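Local structure of iron-regulated ABC transporter siderophore-binding protein SirA (Staphylococcus aureus subsp. aureus, 3MWF) at residues Thr15-Lys20 / Pro106-Asp111; Lys22-Leu27 / Leu86-Lys91; Pro74-Ile79 / Asp99-Ile104; Asp221-Val226 / Leu254-Asn259. The protein binds the siderophore staphyloferrin B and, as the binding protein of an iron-regulated ABC transporter, probably delivers it to the membrane permease for iron uptake. All coordinates share one frame; numbering follows the deposited sequence.

Contact 1 (Thr15-Lys20 / Pro106-Asp111); sequences TEIKGK and PTVSTD
Pro-106, the residue that leads into strand 107-110, meets the N-terminal hairpin through one side of its ring. Its CB lies 3.6 Å from CG2 of Thr-15 and 4.1 Å from CG1 of Ile-17, the Ile-17 chain running obliquely past the ring, while CG of the proline rests 3.7 Å from the carbonyl O of Glu-16. At Thr-107 the contact turns polar and uses the backbone. OG1 of Thr-15 donates a hydrogen bond of 2.7 Å to the carbonyl O of Thr-107, reaching it 32° from the carbonyl plane. Beside this bond, the oxygen of water 1 donates a hydrogen bond to Thr-15 OG1 and accepts one from Thr-107 N, 3.0 Å away. The threonine torsion sorts the two branches: CG2 stands anti to the backbone N (chi1 -68° for OG1), which sends the methyl to the proline and the hydroxyl to the carbonyl. The side chain of Thr-107 itself is turned from the hairpin, and its hydroxyl is bonded to the carbonyl O of Ala-105. Val-108 then adds an apolar patch, its CG1 sitting 4.1 Å from CB of Thr-15 and 4.3 Å from CD1 of Ile-17. Ile-8 and His-10, from the partner strand 6-10 of the two-stranded hairpin, also touch Val-108.

The N-to-C directions of the two strands differ by 128°, and no backbone ladder joins them; the hairpin lies against an edge strand of the N-terminal lobe's sheet. With His-10 NE2 as a further partner, the buried Thr-15 hydroxyl is gripped by three polar neighbours, which should fix its rotation within an otherwise apolar join.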
loop_
_atom_site.group_PDB
_atom_site.type_symbol
_atom_site.label_atom_id
_atom_site.label_comp_id
_atom_site.label_asym_id
_atom_site.label_seq_id
_atom_site.Cartn_x
_atom_site.Cartn_y
_atom_site.Cartn_z
ATOM N N THR A 15 -7.640 -18.705 14.253
ATOM C CA THR A 15 -6.550 -18.626 15.237
ATOM C C THR A 15 -7.068 -18.234 16.604
ATOM O O THR A 15 -7.828 -17.281 16.713
ATOM C CB THR A 15 -5.445 -17.618 14.763
ATOM O OG1 THR A 15 -4.796 -18.171 13.624
ATOM C CG2 THR A 15 -4.388 -17.382 15.836
ATOM N N GLU A 16 -6.636 -18.973 17.635
ATOM C CA GLU A 16 -6.952 -18.664 19.023
ATOM C C GLU A 16 -5.810 -17.876 19.644
ATOM O O GLU A 16 -4.671 -18.328 19.663
ATOM C CB GLU A 16 -7.215 -19.948 19.843
ATOM C CG GLU A 16 -7.737 -19.667 21.259
ATOM C CD GLU A 16 -7.799 -20.902 22.140
ATOM O OE1 GLU A 16 -6.965 -21.027 23.075
ATOM O OE2 GLU A 16 -8.690 -21.737 21.905
ATOM N N ILE A 17 -6.133 -16.689 20.140
ATOM C CA ILE A 17 -5.170 -15.843 20.829
ATOM C C ILE A 17 -5.494 -15.888 22.313
ATOM O O ILE A 17 -6.625 -15.585 22.717
ATOM C CB ILE A 17 -5.250 -14.376 20.319
ATOM C CG1 ILE A 17 -4.946 -14.325 18.811
ATOM C CG2 ILE A 17 -4.303 -13.465 21.118
ATOM C CD1 ILE A 17 -5.092 -12.969 18.190
ATOM N N LYS A 18 -4.512 -16.277 23.124
ATOM C CA LYS A 18 -4.707 -16.235 24.572
ATOM C C LYS A 18 -4.082 -14.956 25.115
ATOM O O LYS A 18 -2.884 -14.727 24.939
ATOM C CB LYS A 18 -4.158 -17.502 25.262
ATOM C CG LYS A 18 -4.954 -18.784 24.942
ATOM C CD LYS A 18 -5.078 -19.755 26.137
ATOM C CE LYS A 18 -3.944 -20.800 26.202
ATOM N NZ LYS A 18 -2.689 -20.284 26.845
ATOM N N GLY A 19 -4.905 -14.104 25.726
ATOM C CA GLY A 19 -4.425 -12.869 26.351
ATOM C C GLY A 19 -4.470 -11.666 25.430
ATOM O O GLY A 19 -5.006 -11.737 24.319
ATOM N N LYS A 20 -3.930 -10.546 25.908
ATOM C CA LYS A 20 -3.769 -9.355 25.091
ATOM C C LYS A 20 -2.320 -9.387 24.620
ATOM O O LYS A 20 -1.409 -9.194 25.422
ATOM C CB LYS A 20 -4.050 -8.093 25.909
ATOM C CG LYS A 20 -4.687 -6.984 25.114
ATOM C CD LYS A 20 -4.539 -5.658 25.839
ATOM C CE LYS A 20 -5.048 -4.506 24.993
ATOM N NZ LYS A 20 -6.530 -4.560 24.897
ATOM N N PRO A 106 0.459 -17.671 17.797
ATOM C CA PRO A 106 -0.802 -17.428 17.101
ATOM C C PRO A 106 -0.536 -16.451 15.965
ATOM O O PRO A 106 0.104 -15.407 16.178
ATOM C CB PRO A 106 -1.670 -16.762 18.171
ATOM C CG PRO A 106 -1.146 -17.319 19.464
ATOM C CD PRO A 106 0.344 -17.380 19.239
ATOM N N THR A 107 -0.989 -16.824 14.776
ATOM C CA THR A 107 -0.677 -16.070 13.571
ATOM C C THR A 107 -1.998 -15.720 12.885
ATOM O O THR A 107 -2.849 -16.597 12.655
ATOM C CB THR A 107 0.183 -16.900 12.604
ATOM O OG1 THR A 107 1.436 -17.195 13.211
ATOM C CG2 THR A 107 0.440 -16.119 11.287
ATOM N N VAL A 108 -2.172 -14.439 12.581
ATOM C CA VAL A 108 -3.362 -14.001 11.836
ATOM C C VAL A 108 -2.904 -13.442 10.499
ATOM O O VAL A 108 -1.782 -12.941 10.378
ATOM C CB VAL A 108 -4.204 -12.982 12.634
ATOM C CG1 VAL A 108 -4.687 -13.637 13.934
ATOM C CG2 VAL A 108 -3.378 -11.707 12.970
ATOM N N SER A 109 -3.742 -13.573 9.467
ATOM C CA SER A 109 -3.319 -13.254 8.081
ATOM C C SER A 109 -4.409 -12.524 7.283
ATOM O O SER A 109 -5.561 -12.965 7.271
ATOM C CB SER A 109 -2.967 -14.558 7.352
ATOM O OG SER A 109 -2.448 -14.329 6.043
ATOM N N THR A 110 -4.054 -11.420 6.614
ATOM C CA THR A 110 -4.943 -10.813 5.620
ATOM C C THR A 110 -4.619 -11.460 4.286
ATOM O O THR A 110 -3.606 -12.132 4.133
ATOM C CB THR A 110 -4.649 -9.327 5.455
ATOM O OG1 THR A 110 -3.222 -9.176 5.328
ATOM C CG2 THR A 110 -5.139 -8.519 6.675
ATOM N N ASP A 111 -5.477 -11.252 3.296
ATOM C CA ASP A 111 -5.235 -11.806 1.966
ATOM C C ASP A 111 -3.980 -11.177 1.334
ATOM O O ASP A 111 -3.127 -11.873 0.766
ATOM C CB ASP A 111 -6.414 -11.482 1.064
ATOM C CG ASP A 111 -7.582 -12.443 1.224
ATOM O OD1 ASP A 111 -7.387 -13.620 1.609
ATOM O OD2 ASP A 111 -8.712 -12.023 0.877
HETATM O O HOH W 1 -2.115 -19.506 14.097
#

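Contact 2 (Lys22-Leu27 / Leu86-Lys91); sequences KRVVTL and LIVASK
Val-24 and Leu-86 stand side by side and point the same way, a pairing imposed by the in-register parallel bridge between their strands. CG of Leu-86 is anti to the backbone N (chi1 -180°), which lays its chain along the valine. In one of two conformers of Val-24, CG2 meets CD2 of Leu-86 at 3.8 Å. These side chains, Thr-26 and Val-88 occupy one face of the sheet, where helix 116-127 packs on Leu-86, Val-88 and Thr-26.

On the other face Val-25 stands beside Ile-87 more loosely (CB to CG1 4.3 Å), and Leu-27 crosses Ile-87 obliquely, with its CD1 3.5 Å from Ile-87 CG2 and 4.2 Å from CB of Ala-89. Helix 98-104 adds to this side. Between the faces runs the parallel ladder: Val-25 N to Leu-86 O, Val-88 N to Val-25 O and Leu-27 N to Val-88 O are each 2.9 Å, preceded by a weak bond from Leu-86 N to Arg-23 O.

This is an interior strand pair in the parallel part of the N-terminal lobe's sheet. Beyond it, Ser-90 caps the following helix through Arg-93 N, a residue of the siderophore pocket. Three firm bonds thus pair buried main chain, leaving the faces mainly to apolar side chains, with the Thr-26 hydroxyl satisfied by Thr-32.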
loop_
_atom_site.group_PDB
_atom_site.type_symbol
_atom_site.label_atom_id
_atom_site.label_comp_id
_atom_site.label_asym_id
_atom_site.label_seq_id
_atom_site.Cartn_x
_atom_site.Cartn_y
_atom_site.Cartn_z
ATOM N N LYS A 22 1.337 -8.748 23.579
ATOM C CA LYS A 22 2.219 -7.598 23.814
ATOM C C LYS A 22 3.516 -7.667 23.010
ATOM O O LYS A 22 4.276 -6.693 22.957
ATOM C CB LYS A 22 2.544 -7.462 25.309
ATOM C CG LYS A 22 1.564 -6.585 26.079
ATOM C CD LYS A 22 0.611 -7.391 26.964
ATOM C CE LYS A 22 -0.304 -6.457 27.782
ATOM N NZ LYS A 22 -1.032 -5.448 26.927
ATOM N N ARG A 23 3.783 -8.818 22.400
ATOM C CA ARG A 23 4.988 -9.013 21.608
ATOM C C ARG A 23 4.584 -9.434 20.198
ATOM O O ARG A 23 4.442 -10.628 19.925
ATOM C CB ARG A 23 5.890 -10.082 22.234
ATOM C CG ARG A 23 6.362 -9.745 23.644
ATOM C CD ARG A 23 7.296 -10.828 24.180
ATOM N NE ARG A 23 8.514 -10.953 23.383
ATOM C CZ ARG A 23 9.548 -10.111 23.447
ATOM N NH1 ARG A 23 9.524 -9.084 24.296
ATOM N NH2 ARG A 23 10.607 -10.300 22.670
ATOM N N VAL A 24 4.364 -8.462 19.320
ATOM C CA VAL A 24 3.858 -8.756 17.978
ATOM C C VAL A 24 4.958 -8.634 16.926
ATOM O O VAL A 24 5.811 -7.740 17.010
ATOM C CB VAL A 24 2.631 -7.872 17.623
ATOM C CG1 VAL A 24 3.027 -6.412 17.519
ATOM C CG2 VAL A 24 1.966 -8.342 16.323
ATOM N N VAL A 25 4.954 -9.562 15.968
ATOM C CA VAL A 25 5.879 -9.565 14.844
ATOM C C VAL A 25 5.038 -9.298 13.606
ATOM O O VAL A 25 4.060 -9.997 13.366
ATOM C CB VAL A 25 6.645 -10.895 14.727
ATOM C CG1 VAL A 25 7.387 -10.989 13.387
ATOM C CG2 VAL A 25 7.628 -11.033 15.907
ATOM N N THR A 26 5.434 -8.294 12.825
ATOM C CA THR A 26 4.690 -7.884 11.630
ATOM C C THR A 26 5.467 -8.249 10.390
ATOM O O THR A 26 6.626 -7.844 10.229
ATOM C CB THR A 26 4.365 -6.371 11.676
ATOM O OG1 THR A 26 5.546 -5.634 12.048
ATOM C CG2 THR A 26 3.263 -6.104 12.670
ATOM N N LEU A 27 4.829 -9.014 9.496
ATOM C CA LEU A 27 5.507 -9.594 8.317
ATOM C C LEU A 27 5.199 -8.917 6.989
ATOM O O LEU A 27 5.574 -9.428 5.947
ATOM C CB LEU A 27 5.187 -11.094 8.204
ATOM C CG LEU A 27 5.632 -11.903 9.440
ATOM C CD1 LEU A 27 5.356 -13.379 9.197
ATOM C CD2 LEU A 27 7.115 -11.710 9.726
ATOM N N LEU A 86 2.047 -12.846 19.012
ATOM C CA LEU A 86 1.192 -12.652 17.841
ATOM C C LEU A 86 2.063 -12.387 16.623
ATOM O O LEU A 86 3.015 -11.584 16.695
ATOM C CB LEU A 86 0.244 -11.467 18.047
ATOM C CG LEU A 86 -0.717 -11.157 16.887
ATOM C CD1 LEU A 86 -1.697 -12.332 16.672
ATOM C CD2 LEU A 86 -1.454 -9.867 17.154
ATOM N N ILE A 87 1.771 -13.089 15.533
ATOM C CA ILE A 87 2.425 -12.825 14.248
ATOM C C ILE A 87 1.357 -12.349 13.279
ATOM O O ILE A 87 0.298 -12.958 13.188
ATOM C CB ILE A 87 3.144 -14.075 13.705
ATOM C CG1 ILE A 87 4.223 -14.507 14.713
ATOM C CG2 ILE A 87 3.726 -13.832 12.264
ATOM C CD1 ILE A 87 4.718 -15.936 14.475
ATOM N N VAL A 88 1.632 -11.256 12.554
ATOM C CA VAL A 88 0.685 -10.787 11.536
ATOM C C VAL A 88 1.312 -11.071 10.155
ATOM O O VAL A 88 2.397 -10.559 9.818
ATOM C CB VAL A 88 0.354 -9.255 11.668
ATOM C CG1 VAL A 88 -0.638 -8.806 10.589
ATOM C CG2 VAL A 88 -0.225 -8.930 13.053
ATOM N N ALA A 89 0.625 -11.906 9.379
ATOM C CA ALA A 89 1.145 -12.440 8.123
ATOM C C ALA A 89 0.160 -12.073 7.025
ATOM O O ALA A 89 -0.879 -11.481 7.312
ATOM C CB ALA A 89 1.281 -13.977 8.196
ATOM N N SER A 90 0.523 -12.411 5.792
ATOM C CA SER A 90 -0.381 -12.268 4.640
ATOM C C SER A 90 -0.367 -13.570 3.838
ATOM O O SER A 90 0.650 -14.289 3.806
ATOM C CB SER A 90 0.060 -11.083 3.751
ATOM O OG SER A 90 1.307 -11.340 3.109
ATOM N N LYS A 91 -1.475 -13.863 3.163
ATOM C CA LYS A 91 -1.515 -15.031 2.286
ATOM C C LYS A 91 -0.545 -14.799 1.130
ATOM O O LYS A 91 0.230 -15.679 0.757
ATOM C CB LYS A 91 -2.958 -15.284 1.806
ATOM C CG LYS A 91 -3.173 -16.557 0.976
ATOM C CD LYS A 91 -4.636 -16.973 1.130
ATOM C CE LYS A 91 -5.354 -17.146 -0.210
ATOM N NZ LYS A 91 -4.912 -18.385 -0.947
HETATM O O HOH W 2 3.349 -10.877 5.039
#

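Contact 3 (Pro74-Ile79 / Asp99-Ile104); sequences PNLEEI and DQLSKI
Leu-76 is the bump on 74-79 most deeply engaged with 99-104, and its two methyl branches spread over adjoining parts of helix 98-104. CD2 lies against Gln-100, 3.7 Å from its CB, with the two side chains crossing at about a right angle. CD1 instead meets CD2 of Leu-101 at 3.9 Å, again with the chains crossed, so the leucine spans Gln-100 and Leu-101.

Leu-101 returns the fit. It leaves the backbone neither toward nor away from 74-79, yet with CG anti to the carbonyl carbon (chi1 -70°) its CD2 reaches between Leu-76 and Ile-79. CD2 of Leu-101 is 3.8 Å from CD1 of Ile-79. One turn on, Ile-104 fills the next hollow: its CD1 rests 3.6 Å from the carbonyl O of Leu-76 and 4.2 Å from CG2 of Ile-79, against the flank of the first turn. Ile-79 is therefore bracketed by Leu-101 at its CD1 and Ile-104 at its CG2.

Asn-75, immediately before Leu-76, N-caps helix 76-81, its OD1 accepting a 3.0 Å bond from Glu-78 N, which comes in above the carbonyl plane.

Both helices lie on the face of the N-terminal sheet carrying Ile-87 and Ala-89, and Leu-27 touches Ile-79 and Leu-101 from the sheet side. Across the two segments the join is made mainly by apolar side chains, with Ile-104 also resting on the main chain at Leu-76, while Gln-100 lies at the exposed rim of the contact. Contacts of this kind depend on complementary shape and exclusion of water rather than on directed bonds.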
loop_
_atom_site.group_PDB
_atom_site.type_symbol
_atom_site.label_atom_id
_atom_site.label_comp_id
_atom_site.label_asym_id
_atom_site.label_seq_id
_atom_site.Cartn_x
_atom_site.Cartn_y
_atom_site.Cartn_z
ATOM N N PRO A 74 10.666 -14.125 5.127
ATOM C CA PRO A 74 11.188 -13.797 6.459
ATOM C C PRO A 74 11.861 -14.998 7.127
ATOM O O PRO A 74 11.609 -16.155 6.759
ATOM C CB PRO A 74 9.935 -13.387 7.236
ATOM C CG PRO A 74 8.811 -14.053 6.520
ATOM C CD PRO A 74 9.204 -13.932 5.065
ATOM N N ASN A 75 12.776 -14.686 8.041
ATOM C CA ASN A 75 13.592 -15.713 8.688
ATOM C C ASN A 75 12.858 -16.245 9.906
ATOM O O ASN A 75 12.742 -15.556 10.928
ATOM C CB ASN A 75 14.952 -15.113 9.075
ATOM C CG ASN A 75 15.894 -16.142 9.632
ATOM O OD1 ASN A 75 15.545 -16.822 10.580
ATOM N ND2 ASN A 75 17.093 -16.266 9.053
ATOM N N LEU A 76 12.318 -17.465 9.774
ATOM C CA LEU A 76 11.512 -18.054 10.843
ATOM C C LEU A 76 12.280 -18.261 12.154
ATOM O O LEU A 76 11.700 -18.183 13.245
ATOM C CB LEU A 76 10.919 -19.394 10.383
ATOM C CG LEU A 76 9.543 -19.430 9.712
ATOM C CD1 LEU A 76 9.209 -18.196 8.870
ATOM C CD2 LEU A 76 9.513 -20.736 8.869
ATOM N N GLU A 77 13.577 -18.552 12.051
ATOM C CA GLU A 77 14.404 -18.646 13.266
ATOM C C GLU A 77 14.461 -17.326 14.030
ATOM O O GLU A 77 14.313 -17.298 15.237
ATOM C CB GLU A 77 15.815 -19.134 12.947
ATOM C CG GLU A 77 16.629 -19.408 14.206
ATOM C CD GLU A 77 18.088 -19.679 13.903
ATOM O OE1 GLU A 77 18.392 -19.978 12.722
ATOM O OE2 GLU A 77 18.921 -19.581 14.844
ATOM N N GLU A 78 14.631 -16.211 13.323
ATOM C CA GLU A 78 14.647 -14.922 13.996
ATOM C C GLU A 78 13.295 -14.577 14.615
ATOM O O GLU A 78 13.244 -13.973 15.670
ATOM C CB GLU A 78 15.087 -13.829 13.019
ATOM C CG GLU A 78 16.503 -14.050 12.480
ATOM C CD GLU A 78 17.558 -14.041 13.593
ATOM O OE1 GLU A 78 17.423 -13.260 14.552
ATOM O OE2 GLU A 78 18.511 -14.840 13.517
ATOM N N ILE A 79 12.195 -14.935 13.943
ATOM C CA ILE A 79 10.867 -14.733 14.510
ATOM C C ILE A 79 10.739 -15.547 15.814
ATOM O O ILE A 79 10.338 -15.015 16.850
ATOM C CB ILE A 79 9.775 -15.166 13.508
ATOM C CG1 ILE A 79 9.873 -14.330 12.225
ATOM C CG2 ILE A 79 8.361 -15.074 14.131
ATOM C CD1 ILE A 79 8.909 -14.788 11.114
ATOM N N ASP A 99 1.721 -22.592 8.413
ATOM C CA ASP A 99 1.720 -23.611 9.486
ATOM C C ASP A 99 2.970 -23.477 10.369
ATOM O O ASP A 99 2.885 -23.662 11.604
ATOM C CB ASP A 99 1.664 -25.039 8.940
ATOM C CG ASP A 99 0.360 -25.384 8.226
ATOM O OD1 ASP A 99 -0.608 -24.585 8.200
ATOM O OD2 ASP A 99 0.343 -26.481 7.629
ATOM N N GLN A 100 4.101 -23.159 9.737
ATOM C CA GLN A 100 5.364 -22.984 10.451
ATOM C C GLN A 100 5.296 -21.755 11.365
ATOM O O GLN A 100 5.781 -21.782 12.496
ATOM C CB GLN A 100 6.536 -22.894 9.466
ATOM C CG GLN A 100 6.767 -24.191 8.666
ATOM C CD GLN A 100 7.788 -24.065 7.544
ATOM O OE1 GLN A 100 8.990 -24.247 7.759
ATOM N NE2 GLN A 100 7.311 -23.797 6.328
ATOM N N LEU A 101 4.670 -20.684 10.873
ATOM C CA LEU A 101 4.437 -19.489 11.673
ATOM C C LEU A 101 3.541 -19.805 12.871
ATOM O O LEU A 101 3.832 -19.373 13.988
ATOM C CB LEU A 101 3.811 -18.360 10.849
ATOM C CG LEU A 101 4.739 -17.732 9.815
ATOM C CD1 LEU A 101 3.905 -16.802 8.941
ATOM C CD2 LEU A 101 5.911 -16.953 10.469
ATOM N N SER A 102 2.478 -20.582 12.628
ATOM C CA SER A 102 1.538 -20.957 13.691
ATOM C C SER A 102 2.194 -21.809 14.767
ATOM O O SER A 102 1.759 -21.791 15.909
ATOM C CB SER A 102 0.311 -21.704 13.117
ATOM O OG SER A 102 -0.450 -20.810 12.309
ATOM N N LYS A 103 3.244 -22.539 14.414
ATOM C CA LYS A 103 3.973 -23.331 15.431
ATOM C C LYS A 103 4.770 -22.445 16.384
ATOM O O LYS A 103 5.064 -22.812 17.523
ATOM C CB LYS A 103 4.867 -24.376 14.789
ATOM C CG LYS A 103 4.091 -25.526 14.164
ATOM C CD LYS A 103 4.986 -26.448 13.367
ATOM C CE LYS A 103 6.028 -27.141 14.236
ATOM N NZ LYS A 103 6.934 -27.942 13.343
ATOM N N ILE A 104 5.122 -21.254 15.922
ATOM C CA ILE A 104 5.812 -20.280 16.766
ATOM C C ILE A 104 4.886 -19.504 17.693
ATOM O O ILE A 104 5.142 -19.381 18.904
ATOM C CB ILE A 104 6.659 -19.299 15.875
ATOM C CG1 ILE A 104 7.628 -20.089 14.978
ATOM C CG2 ILE A 104 7.334 -18.209 16.750
ATOM C CD1 ILE A 104 8.343 -19.249 13.911
#

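Contact 4 (Asp221-Val226 / Leu254-Asn259); sequences DHIFVV and LDAVKN
Ile-223 and Ala-256 supply the main apolar contact: CG1 of the isoleucine lies 3.7 Å from the alanine CB. Beyond it, CD1 of Ile-223 meets CD1 of Leu-254 at 3.7 Å, the two side chains crossing at about a right angle. CG1 is anti to the carbonyl carbon (chi1 -68°), which carries the chain out over the start of the short helix. The same alanine methyl also abuts main chain, with Asp-221 O at 3.5 Å and His-222 CA at 3.7 Å, so the helix comes close to the beginning of the strand.

Strand 222-227 belongs to the C-terminal lobe's sheet, where it lies between strands 163-168 and 262-263. Helix 255-258 leads towards the latter, placing the contact on the helical connection between neighbouring parallel strands, a beta-alpha-beta arrangement of the binding-protein fold.

Water carries the polar contacts. Water 3 donates to Asp-221 OD1 and, at 2.7 Å, to Asp-255 OD2, bridging two like-charged carboxylates, whose repulsion it may ease. Water 4 donates to Asp-221 O and accepts from Asn-259 ND2 at 2.9 Å. The other carboxylate oxygen of Asp-221, OD2, is bonded to Lys-162 N.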
loop_
_atom_site.group_PDB
_atom_site.type_symbol
_atom_site.label_atom_id
_atom_site.label_comp_id
_atom_site.label_asym_id
_atom_site.label_seq_id
_atom_site.Cartn_x
_atom_site.Cartn_y
_atom_site.Cartn_z
ATOM N N ASP A 221 -7.610 11.429 -17.026
ATOM C CA ASP A 221 -7.528 12.905 -16.932
ATOM C C ASP A 221 -6.301 13.399 -16.153
ATOM O O ASP A 221 -5.789 14.484 -16.427
ATOM C CB ASP A 221 -8.789 13.448 -16.296
ATOM C CG ASP A 221 -10.031 13.017 -17.049
ATOM O OD1 ASP A 221 -10.022 13.087 -18.294
ATOM O OD2 ASP A 221 -10.972 12.574 -16.382
ATOM N N HIS A 222 -5.843 12.603 -15.192
ATOM C CA HIS A 222 -4.599 12.882 -14.474
ATOM C C HIS A 222 -3.852 11.570 -14.222
ATOM O O HIS A 222 -4.477 10.564 -13.848
ATOM C CB HIS A 222 -4.903 13.556 -13.131
ATOM C CG HIS A 222 -3.712 14.244 -12.541
ATOM N ND1 HIS A 222 -3.515 15.608 -12.648
ATOM C CD2 HIS A 222 -2.624 13.749 -11.906
ATOM C CE1 HIS A 222 -2.347 15.921 -12.104
ATOM N NE2 HIS A 222 -1.791 14.811 -11.639
ATOM N N ILE A 223 -2.530 11.614 -14.368
ATOM C CA ILE A 223 -1.702 10.413 -14.209
ATOM C C ILE A 223 -0.667 10.666 -13.135
ATOM O O ILE A 223 -0.015 11.708 -13.125
ATOM C CB ILE A 223 -1.036 10.003 -15.556
ATOM C CG1 ILE A 223 -2.099 9.517 -16.558
ATOM C CG2 ILE A 223 0.089 8.937 -15.338
ATOM C CD1 ILE A 223 -1.538 9.209 -17.967
ATOM N N PHE A 224 -0.532 9.705 -12.223
ATOM C CA PHE A 224 0.390 9.803 -11.110
ATOM C C PHE A 224 1.506 8.839 -11.394
ATOM O O PHE A 224 1.256 7.637 -11.539
ATOM C CB PHE A 224 -0.369 9.422 -9.835
ATOM C CG PHE A 224 -1.503 10.356 -9.530
ATOM C CD1 PHE A 224 -1.240 11.587 -8.917
ATOM C CD2 PHE A 224 -2.820 10.057 -9.917
ATOM C CE1 PHE A 224 -2.264 12.475 -8.657
ATOM C CE2 PHE A 224 -3.872 10.935 -9.647
ATOM C CZ PHE A 224 -3.591 12.161 -9.010
ATOM N N VAL A 225 2.730 9.352 -11.501
ATOM C CA VAL A 225 3.863 8.495 -11.872
ATOM C C VAL A 225 4.745 8.146 -10.668
ATOM O O VAL A 225 5.227 9.048 -9.980
ATOM C CB VAL A 225 4.712 9.174 -12.969
ATOM C CG1 VAL A 225 5.983 8.386 -13.263
ATOM C CG2 VAL A 225 3.900 9.323 -14.246
ATOM N N VAL A 226 4.988 6.853 -10.458
ATOM C CA VAL A 226 5.832 6.368 -9.343
ATOM C C VAL A 226 7.010 5.602 -9.911
ATOM O O VAL A 226 6.831 4.641 -10.667
ATOM C CB VAL A 226 5.046 5.430 -8.388
ATOM C CG1 VAL A 226 5.918 5.028 -7.191
ATOM C CG2 VAL A 226 3.760 6.058 -7.892
ATOM N N LEU A 254 -1.679 10.270 -24.583
ATOM C CA LEU A 254 -2.533 10.182 -23.412
ATOM C C LEU A 254 -3.160 11.546 -23.121
ATOM O O LEU A 254 -2.483 12.585 -23.226
ATOM C CB LEU A 254 -1.741 9.707 -22.178
ATOM C CG LEU A 254 -1.156 8.302 -22.269
ATOM C CD1 LEU A 254 -0.143 8.071 -21.143
ATOM C CD2 LEU A 254 -2.264 7.252 -22.178
ATOM N N ASP A 255 -4.421 11.537 -22.705
ATOM C CA ASP A 255 -5.125 12.772 -22.345
ATOM C C ASP A 255 -4.367 13.569 -21.283
ATOM O O ASP A 255 -4.164 14.781 -21.431
ATOM C CB ASP A 255 -6.528 12.477 -21.824
ATOM C CG ASP A 255 -7.451 11.888 -22.892
ATOM O OD1 ASP A 255 -7.120 11.914 -24.085
ATOM O OD2 ASP A 255 -8.519 11.391 -22.521
ATOM N N ALA A 256 -3.967 12.918 -20.193
ATOM C CA ALA A 256 -3.325 13.679 -19.119
ATOM C C ALA A 256 -1.991 14.297 -19.586
ATOM O O ALA A 256 -1.596 15.379 -19.088
ATOM C CB ALA A 256 -3.120 12.811 -17.852
ATOM N N VAL A 257 -1.299 13.604 -20.490
ATOM C CA VAL A 257 0.017 14.019 -20.974
ATOM C C VAL A 257 -0.149 15.270 -21.852
ATOM O O VAL A 257 0.509 16.300 -21.612
ATOM C CB VAL A 257 0.750 12.891 -21.715
ATOM C CG1 VAL A 257 2.053 13.375 -22.339
ATOM C CG2 VAL A 257 1.088 11.748 -20.743
ATOM N N LYS A 258 -1.091 15.187 -22.795
ATOM C CA LYS A 258 -1.483 16.340 -23.636
ATOM C C LYS A 258 -1.890 17.568 -22.853
ATOM O O LYS A 258 -1.584 18.709 -23.266
ATOM C CB LYS A 258 -2.628 15.935 -24.575
ATOM C CG LYS A 258 -2.151 15.072 -25.701
ATOM C CD LYS A 258 -3.256 14.834 -26.721
ATOM C CE LYS A 258 -4.417 14.044 -26.156
ATOM N NZ LYS A 258 -5.567 14.049 -27.116
ATOM N N ASN A 259 -2.582 17.360 -21.734
ATOM C CA ASN A 259 -3.121 18.442 -20.931
ATOM C C ASN A 259 -2.219 18.882 -19.784
ATOM O O ASN A 259 -2.656 19.643 -18.911
ATOM C CB ASN A 259 -4.490 18.053 -20.384
ATOM C CG ASN A 259 -5.511 17.812 -21.489
ATOM O OD1 ASN A 259 -5.390 18.357 -22.605
ATOM N ND2 ASN A 259 -6.506 16.983 -21.200
HETATM O O HOH W 3 -9.257 10.720 -19.982
HETATM O O HOH W 4 -6.424 16.107 -18.471
#

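Contacts 1, 2 and 3 lie in one lobe. Contacts 1 and 2 have centres 8 Å apart and join through the neighbouring strands 86-90 and 107-110, with Val-108 O probably bonded to Ala-89 N at 2.8 Å. Contact 3 packs on the same sheet, its centre 10 Å from that of contact 2, where Leu-27 CD2 meets Ile-79 CD1 at 3.8 Å. Contact 4 stands alone in the other lobe, its centre 38 Å from that of contact 2 and on the opposite side of the chain's centre. Bound staphyloferrin B lies between the lobes; the side chain of Leu-27 is about 13 Å from it, and pocket residues include Arg-93 and Arg-169.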